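Local coordinates for protein post-proline cleaving enzyme (Rickettsia typhi, PDB 4HVT) that probably acts as a serine-type oligopeptidase that cleaves peptides after proline, at residues G561-S566 / T700-A705; F583-C588 / N704-K709. One frame throughout, in Å; residues are numbered along the deposited sequence.

In the fold
Both contacts rest the C-terminal helix 688-706 on the central sheet of the hydrolase domain. The helix uses F702 in contact 1, and A705 and L706 in contact 2. Contact 1 reaches strand 560-565 and contact 2 its parallel neighbour 585-589. Their centres lie about 6 Å apart, joined by backbone hydrogen bonds between I562 and residues A585 and A587. Contact 1 is buried, and a single aromatic ring meets mainly backbone there. Contact 2 lies closer to the chain terminus and is only partly buried; small aliphatic groups meet methyl to methyl. Neither contact has a hydrogen bond or salt bridge between its segments; the pairs meet by packing alone.

Contact 1 of 2, residues G561-S566 / T700-A705; sequences GIKGGS and TFFANA
The carbonyl oxygen I562 O meets both the backbone amide of A587 and the ring of F702. The amide, on the neighbouring strand, hydrogen-bonds to it. The ring comes from the helix. Its CZ lies 3.5 Å from I562 O, and the oxygen sits at the ring edge, near the ring plane. F702 carries nearly all of this contact. Its CG lies anti to the carbonyl carbon and beside the backbone N (chi1 -85°), which sends the ring end-on toward the strand. F702 CE1 stops 4.0 Å from G561 CA, where the strand has no side chain. K563 adds its CB, 4.2 Å from F702 CZ. The rest of that lysine leads away, and NZ forms a salt bridge with E483. Within the helix, F701 covers one face of the F702 ring, its CD2 3.9 Å above the ring plane and over the centre. L481 and A587 also touch F702. Just past the strand end, S566 has its OG hydrogen-bonded to H682 NE2. The G564-x-S566-x-G568 pattern at this strand-to-helix turn is consistent with the nucleophile elbow of a serine hydrolase.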
loop_
_atom_site.group_PDB
_atom_site.type_symbol
_atom_site.label_atom_id
_atom_site.label_comp_id
_atom_site.label_asym_id
_atom_site.label_seq_id
_atom_site.Cartn_x
_atom_site.Cartn_y
_atom_site.Cartn_z
ATOM N N GLY A 561 -20.535 1.042 -12.423
ATOM C CA GLY A 561 -20.208 0.719 -11.040
ATOM C C GLY A 561 -18.914 1.377 -10.607
ATOM O O GLY A 561 -18.064 1.718 -11.420
ATOM N N ILE A 562 -18.858 1.658 -9.311
ATOM C CA ILE A 562 -17.745 2.354 -8.749
ATOM C C ILE A 562 -17.212 1.538 -7.574
ATOM O O ILE A 562 -17.970 0.867 -6.890
ATOM C CB ILE A 562 -18.077 3.797 -8.305
ATOM C CG1 ILE A 562 -19.242 3.834 -7.319
ATOM C CG2 ILE A 562 -18.344 4.677 -9.519
ATOM C CD1 ILE A 562 -19.411 5.226 -6.687
ATOM N N LYS A 563 -15.898 1.541 -7.423
ATOM C CA LYS A 563 -15.205 0.691 -6.426
ATOM C C LYS A 563 -14.045 1.445 -5.757
ATOM O O LYS A 563 -13.287 2.109 -6.444
ATOM C CB LYS A 563 -14.777 -0.591 -7.148
ATOM C CG LYS A 563 -14.010 -1.602 -6.345
ATOM C CD LYS A 563 -13.397 -2.667 -7.282
ATOM C CE LYS A 563 -12.181 -3.363 -6.683
ATOM N NZ LYS A 563 -10.984 -2.503 -6.521
ATOM N N GLY A 564 -13.985 1.383 -4.428
ATOM C CA GLY A 564 -12.913 2.036 -3.652
ATOM C C GLY A 564 -12.779 1.425 -2.259
ATOM O O GLY A 564 -13.725 0.889 -1.691
ATOM N N GLY A 565 -11.561 1.423 -1.745
ATOM C CA GLY A 565 -11.215 0.784 -0.479
ATOM C C GLY A 565 -10.517 1.791 0.426
ATOM O O GLY A 565 -9.778 2.599 -0.035
ATOM N N SER A 566 -10.699 1.654 1.721
ATOM C CA SER A 566 -9.979 2.446 2.714
ATOM C C SER A 566 -10.425 3.907 2.530
ATOM O O SER A 566 -11.592 4.201 2.534
ATOM C CB SER A 566 -8.462 2.209 2.548
ATOM O OG SER A 566 -7.704 2.680 3.627
ATOM N N THR A 700 -18.948 -11.256 -8.583
ATOM C CA THR A 700 -20.287 -11.767 -8.803
ATOM C C THR A 700 -21.249 -10.601 -8.609
ATOM O O THR A 700 -22.130 -10.396 -9.447
ATOM C CB THR A 700 -20.600 -12.974 -7.900
ATOM O OG1 THR A 700 -19.661 -14.030 -8.172
ATOM C CG2 THR A 700 -22.038 -13.467 -8.146
ATOM N N PHE A 701 -21.029 -9.811 -7.551
ATOM C CA PHE A 701 -21.882 -8.656 -7.249
ATOM C C PHE A 701 -21.947 -7.703 -8.476
ATOM O O PHE A 701 -23.014 -7.260 -8.881
ATOM C CB PHE A 701 -21.396 -7.935 -5.956
ATOM C CG PHE A 701 -21.942 -6.556 -5.786
ATOM C CD1 PHE A 701 -23.250 -6.349 -5.324
ATOM C CD2 PHE A 701 -21.181 -5.463 -6.087
ATOM C CE1 PHE A 701 -23.723 -5.060 -5.158
ATOM C CE2 PHE A 701 -21.668 -4.183 -5.956
ATOM C CZ PHE A 701 -22.945 -3.988 -5.504
ATOM N N PHE A 702 -20.806 -7.364 -9.044
ATOM C CA PHE A 702 -20.773 -6.377 -10.117
ATOM C C PHE A 702 -21.293 -6.955 -11.382
ATOM O O PHE A 702 -21.966 -6.269 -12.145
ATOM C CB PHE A 702 -19.351 -5.827 -10.304
ATOM C CG PHE A 702 -19.030 -4.687 -9.367
ATOM C CD1 PHE A 702 -19.763 -3.522 -9.437
ATOM C CD2 PHE A 702 -17.904 -4.747 -8.511
ATOM C CE1 PHE A 702 -19.480 -2.438 -8.620
ATOM C CE2 PHE A 702 -17.614 -3.674 -7.710
ATOM C CZ PHE A 702 -18.414 -2.520 -7.757
ATOM N N ALA A 703 -20.961 -8.218 -11.635
ATOM C CA ALA A 703 -21.384 -8.854 -12.885
ATOM C C ALA A 703 -22.903 -8.929 -12.890
ATOM O O ALA A 703 -23.562 -8.653 -13.924
ATOM C CB ALA A 703 -20.800 -10.225 -13.001
ATOM N N ASN A 704 -23.475 -9.269 -11.747
ATOM C CA ASN A 704 -24.921 -9.389 -11.645
ATOM C C ASN A 704 -25.635 -8.023 -11.664
ATOM O O ASN A 704 -26.685 -7.878 -12.331
ATOM C CB ASN A 704 -25.260 -10.167 -10.382
ATOM C CG ASN A 704 -26.737 -10.339 -10.172
ATOM O OD1 ASN A 704 -27.392 -11.307 -10.712
ATOM N ND2 ASN A 704 -27.310 -9.435 -9.409
ATOM N N ALA A 705 -25.074 -7.045 -10.954
ATOM C CA ALA A 705 -25.632 -5.693 -10.891
ATOM C C ALA A 705 -25.586 -4.934 -12.222
ATOM O O ALA A 705 -26.550 -4.191 -12.562
ATOM C CB ALA A 705 -24.962 -4.870 -9.773
#

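Contact 2 of 2, residues F583-C588 / N704-K709; sequences FGAVAC and NALKLK
The methyl group of A585 touches both A705 and L706. Its CB lies 3.7 Å from L706 CD2 and 3.8 Å from A705 CB. A585 and A705 point their methyls at each other, so strand and helix come close here: the CA atoms of A585 and A705 are 6.4 Å apart. L706 comes in from the side. Its CG stands beside the backbone N and anti to the carbonyl carbon (chi1 -54°), which swings the branched end toward the sheet. The two methyls then divide the work. L706 CD2 also reaches the residue just before the strand, 4.1 Å from G584 C. CD1 turns to the next strand and packs near G561 CA. P479 also touches L706.

This is the layering of the alpha/beta hydrolase fold, with helices packed on both faces of a mostly parallel sheet. Helix 688-706 covers the face that carries A585 and A587. V586 points to the other face, where it meets V572 and M576 of helix 567-578.

Further out, backbone bonds fix the position of A585. A585 O accepts a hydrogen bond from I562 N, and G584 pairs with L560 through its backbone. These bonds tie the start of the strand to its neighbour. On the helix side, F701 and F702 also rest on A585 and widen the apolar patch around its methyl. F701 CE2 packs close to V586 O. Beyond L706 the chain turns off at K707, which has a positive phi of 68°. L708 then folds back, its side chain touching A703 of the same helix and N507.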
loop_
_atom_site.group_PDB
_atom_site.type_symbol
_atom_site.label_atom_id
_atom_site.label_comp_id
_atom_site.label_asym_id
_atom_site.label_seq_id
_atom_site.Cartn_x
_atom_site.Cartn_y
_atom_site.Cartn_z
ATOM N N PHE A 583 -24.853 6.404 -10.775
ATOM C CA PHE A 583 -24.267 5.063 -10.572
ATOM C C PHE A 583 -25.273 3.962 -10.440
ATOM O O PHE A 583 -26.456 4.168 -10.028
ATOM C CB PHE A 583 -23.376 5.052 -9.301
ATOM C CG PHE A 583 -22.486 6.206 -9.234
ATOM C CD1 PHE A 583 -21.386 6.272 -10.098
ATOM C CD2 PHE A 583 -22.701 7.222 -8.327
ATOM C CE1 PHE A 583 -20.533 7.352 -10.095
ATOM C CE2 PHE A 583 -21.866 8.321 -8.340
ATOM C CZ PHE A 583 -20.791 8.389 -9.187
ATOM N N GLY A 584 -24.858 2.786 -10.867
ATOM C CA GLY A 584 -25.706 1.592 -10.810
ATOM C C GLY A 584 -25.288 0.553 -9.766
ATOM O O GLY A 584 -26.091 -0.322 -9.400
ATOM N N ALA A 585 -24.044 0.620 -9.305
ATOM C CA ALA A 585 -23.516 -0.284 -8.282
ATOM C C ALA A 585 -22.243 0.309 -7.627
ATOM O O ALA A 585 -21.511 1.133 -8.209
ATOM C CB ALA A 585 -23.196 -1.657 -8.857
ATOM N N VAL A 586 -22.096 -0.051 -6.380
ATOM C CA VAL A 586 -21.003 0.433 -5.562
ATOM C C VAL A 586 -20.382 -0.705 -4.732
ATOM O O VAL A 586 -21.091 -1.520 -4.160
ATOM C CB VAL A 586 -21.491 1.498 -4.584
ATOM C CG1 VAL A 586 -20.325 2.088 -3.812
ATOM C CG2 VAL A 586 -22.235 2.650 -5.261
ATOM N N ALA A 587 -19.055 -0.732 -4.640
ATOM C CA ALA A 587 -18.348 -1.559 -3.648
ATOM C C ALA A 587 -17.507 -0.639 -2.753
ATOM O O ALA A 587 -16.665 0.092 -3.227
ATOM C CB ALA A 587 -17.522 -2.634 -4.322
ATOM N N CYS A 588 -17.884 -0.609 -1.474
ATOM C CA CYS A 588 -17.309 0.201 -0.430
ATOM C C CYS A 588 -16.510 -0.746 0.454
ATOM O O CYS A 588 -17.064 -1.458 1.312
ATOM C CB CYS A 588 -18.453 0.825 0.308
ATOM S SG CYS A 588 -17.950 1.987 1.583
ATOM N N ASN A 704 -23.475 -9.269 -11.747
ATOM C CA ASN A 704 -24.921 -9.389 -11.645
ATOM C C ASN A 704 -25.635 -8.023 -11.664
ATOM O O ASN A 704 -26.685 -7.878 -12.331
ATOM C CB ASN A 704 -25.260 -10.167 -10.382
ATOM C CG ASN A 704 -26.737 -10.339 -10.172
ATOM O OD1 ASN A 704 -27.392 -11.307 -10.712
ATOM N ND2 ASN A 704 -27.310 -9.435 -9.409
ATOM N N ALA A 705 -25.074 -7.045 -10.954
ATOM C CA ALA A 705 -25.632 -5.693 -10.891
ATOM C C ALA A 705 -25.586 -4.934 -12.222
ATOM O O ALA A 705 -26.550 -4.191 -12.562
ATOM C CB ALA A 705 -24.962 -4.870 -9.773
ATOM N N LEU A 706 -24.537 -5.160 -13.012
ATOM C CA LEU A 706 -24.276 -4.326 -14.176
ATOM C C LEU A 706 -24.487 -5.090 -15.439
ATOM O O LEU A 706 -24.170 -4.576 -16.513
ATOM C CB LEU A 706 -22.835 -3.774 -14.106
ATOM C CG LEU A 706 -22.480 -3.026 -12.810
ATOM C CD1 LEU A 706 -21.008 -2.601 -12.772
ATOM C CD2 LEU A 706 -23.367 -1.812 -12.555
ATOM N N LYS A 707 -24.895 -6.360 -15.312
ATOM C CA LYS A 707 -25.278 -7.190 -16.467
ATOM C C LYS A 707 -24.106 -7.530 -17.386
ATOM O O LYS A 707 -24.242 -7.442 -18.600
ATOM C CB LYS A 707 -26.444 -6.507 -17.232
ATOM N N LEU A 708 -22.981 -7.908 -16.797
ATOM C CA LEU A 708 -21.826 -8.415 -17.540
ATOM C C LEU A 708 -22.236 -9.726 -18.208
ATOM O O LEU A 708 -22.784 -10.607 -17.542
ATOM C CB LEU A 708 -20.660 -8.675 -16.606
ATOM C CG LEU A 708 -19.300 -8.943 -17.253
ATOM C CD1 LEU A 708 -18.548 -7.673 -17.624
ATOM C CD2 LEU A 708 -18.443 -9.721 -16.259
ATOM N N LYS A 709 -21.966 -9.829 -19.506
ATOM C CA LYS A 709 -22.285 -11.004 -20.296
ATOM C C LYS A 709 -21.172 -12.015 -20.128
ATOM O O LYS A 709 -20.172 -11.948 -20.839
ATOM C CB LYS A 709 -22.399 -10.580 -21.762
#